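Local coordinates for YciF Bacterial Stress Response Protein (Salmonella enterica subsp. enterica serovar Typhimurium, PDB 4ERU) that is of unknown function but probably serves in the bacterial stress response, with a ferritin-like helix bundle that holds two magnesium ions, at residues A88-I92 with A104-A108. Sequence-based numbering, arbitrary orientation.
Sequences ANEVI and ALIAA
Val-91 packs against Ala-104 and Leu-105 where helix 79-93 runs back along helix 99-130, two successive antiparallel helices of the ferritin-like bundle. The short segments approach to 9.3 Å between axes at 174°, and the side chains that meet are all apolar. The CB of Val-91 is directed toward the facing helix. With CG1 anti to the backbone N (chi1 161°), this methyl enters between two neighbouring side chains, 3.6 Å from Ala-104 CB and 3.8 Å from Leu-105 CD2, while CG2 lies more loosely beside Ala-104. One turn away the helices meet through alanines: Ala-88 CB touches Ala-108 CB at 3.9 Å, and their CA atoms come within 5.5 Å. Leu-105 reaches over to Ile-92, whose side chain also packs on Lys-33 and Leu-34 of helix 9-37 and touches the bound D-malate. Met-4 and Leu-12 of the second subunit pack on Val-91 and Ala-104 respectively, so the helix pair takes part in the contact between the two subunits. Leu-105 CD2 spans three residues, lying 4.0 Å from Ile-92 CG1, against Val-91 CG1, and in contact at 3.7 Å with Ala-88 O, the acceptor of the helical bond from Ile-92 N.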
loop_
_atom_site.group_PDB
_atom_site.type_symbol
_atom_site.label_atom_id
_atom_site.label_comp_id
_atom_site.label_asym_id
_atom_site.label_seq_id
_atom_site.Cartn_x
_atom_site.Cartn_y
_atom_site.Cartn_z
ATOM N N ALA A 88 3.800 -8.710 9.149
ATOM C CA ALA A 88 3.441 -10.095 8.835
ATOM C C ALA A 88 4.078 -11.049 9.854
ATOM O O ALA A 88 3.428 -12.013 10.297
ATOM C CB ALA A 88 3.854 -10.463 7.416
ATOM N N ASN A 89 5.330 -10.778 10.240
ATOM C CA ASN A 89 5.984 -11.610 11.249
ATOM C C ASN A 89 5.358 -11.492 12.627
ATOM O O ASN A 89 5.294 -12.496 13.342
ATOM C CB ASN A 89 7.513 -11.389 11.295
ATOM C CG ASN A 89 8.192 -11.863 10.021
ATOM O OD1 ASN A 89 7.722 -12.808 9.370
ATOM N ND2 ASN A 89 9.264 -11.183 9.626
ATOM N N GLU A 90 4.912 -10.286 12.996
ATOM C CA GLU A 90 4.204 -10.078 14.264
ATOM C C GLU A 90 2.868 -10.854 14.265
ATOM O O GLU A 90 2.458 -11.409 15.276
ATOM C CB GLU A 90 3.959 -8.583 14.549
ATOM C CG GLU A 90 3.421 -8.306 16.006
ATOM C CD GLU A 90 2.794 -6.888 16.225
ATOM O OE1 GLU A 90 2.542 -6.171 15.218
ATOM O OE2 GLU A 90 2.541 -6.499 17.411
ATOM N N VAL A 91 2.200 -10.893 13.120
ATOM C CA VAL A 91 1.013 -11.690 12.988
ATOM C C VAL A 91 1.303 -13.146 13.361
ATOM O O VAL A 91 0.547 -13.753 14.121
ATOM C CB VAL A 91 0.400 -11.564 11.556
ATOM C CG1 VAL A 91 -0.552 -12.726 11.247
ATOM C CG2 VAL A 91 -0.307 -10.190 11.419
ATOM N N ILE A 92 2.386 -13.704 12.832
ATOM C CA ILE A 92 2.735 -15.100 13.122
ATOM C C ILE A 92 2.982 -15.344 14.621
ATOM O O ILE A 92 2.474 -16.317 15.183
ATOM C CB ILE A 92 3.932 -15.572 12.293
ATOM C CG1 ILE A 92 3.616 -15.471 10.789
ATOM C CG2 ILE A 92 4.338 -16.980 12.713
ATOM C CD1 ILE A 92 4.890 -15.528 9.891
ATOM N N ALA A 104 -5.227 -13.051 8.811
ATOM C CA ALA A 104 -4.374 -11.930 9.182
ATOM C C ALA A 104 -3.129 -11.857 8.317
ATOM O O ALA A 104 -2.642 -10.761 8.004
ATOM C CB ALA A 104 -4.013 -12.015 10.681
ATOM N N LEU A 105 -2.634 -13.020 7.887
ATOM C CA LEU A 105 -1.539 -13.092 6.953
ATOM C C LEU A 105 -1.930 -12.626 5.535
ATOM O O LEU A 105 -1.141 -11.967 4.842
ATOM C CB LEU A 105 -1.027 -14.523 6.868
ATOM C CG LEU A 105 -0.078 -14.925 7.989
ATOM C CD1 LEU A 105 0.411 -16.373 7.766
ATOM C CD2 LEU A 105 1.094 -13.936 8.095
ATOM N N ILE A 106 -3.127 -13.011 5.093
ATOM C CA ILE A 106 -3.646 -12.530 3.814
ATOM C C ILE A 106 -3.735 -11.018 3.830
ATOM O O ILE A 106 -3.254 -10.373 2.898
ATOM C CB ILE A 106 -5.006 -13.139 3.472
ATOM C CG1 ILE A 106 -4.836 -14.618 3.117
ATOM C CG2 ILE A 106 -5.602 -12.433 2.231
ATOM C CD1 ILE A 106 -6.150 -15.411 3.227
ATOM N N ALA A 107 -4.264 -10.458 4.914
ATOM C CA ALA A 107 -4.348 -9.006 5.051
ATOM C C ALA A 107 -2.976 -8.320 4.947
ATOM O O ALA A 107 -2.823 -7.306 4.249
ATOM C CB ALA A 107 -5.061 -8.629 6.373
ATOM N N ALA A 108 -1.985 -8.875 5.643
ATOM C CA ALA A 108 -0.651 -8.314 5.705
ATOM C C ALA A 108 -0.047 -8.394 4.311
ATOM O O ALA A 108 0.570 -7.413 3.830
ATOM C CB ALA A 108 0.243 -9.108 6.764
#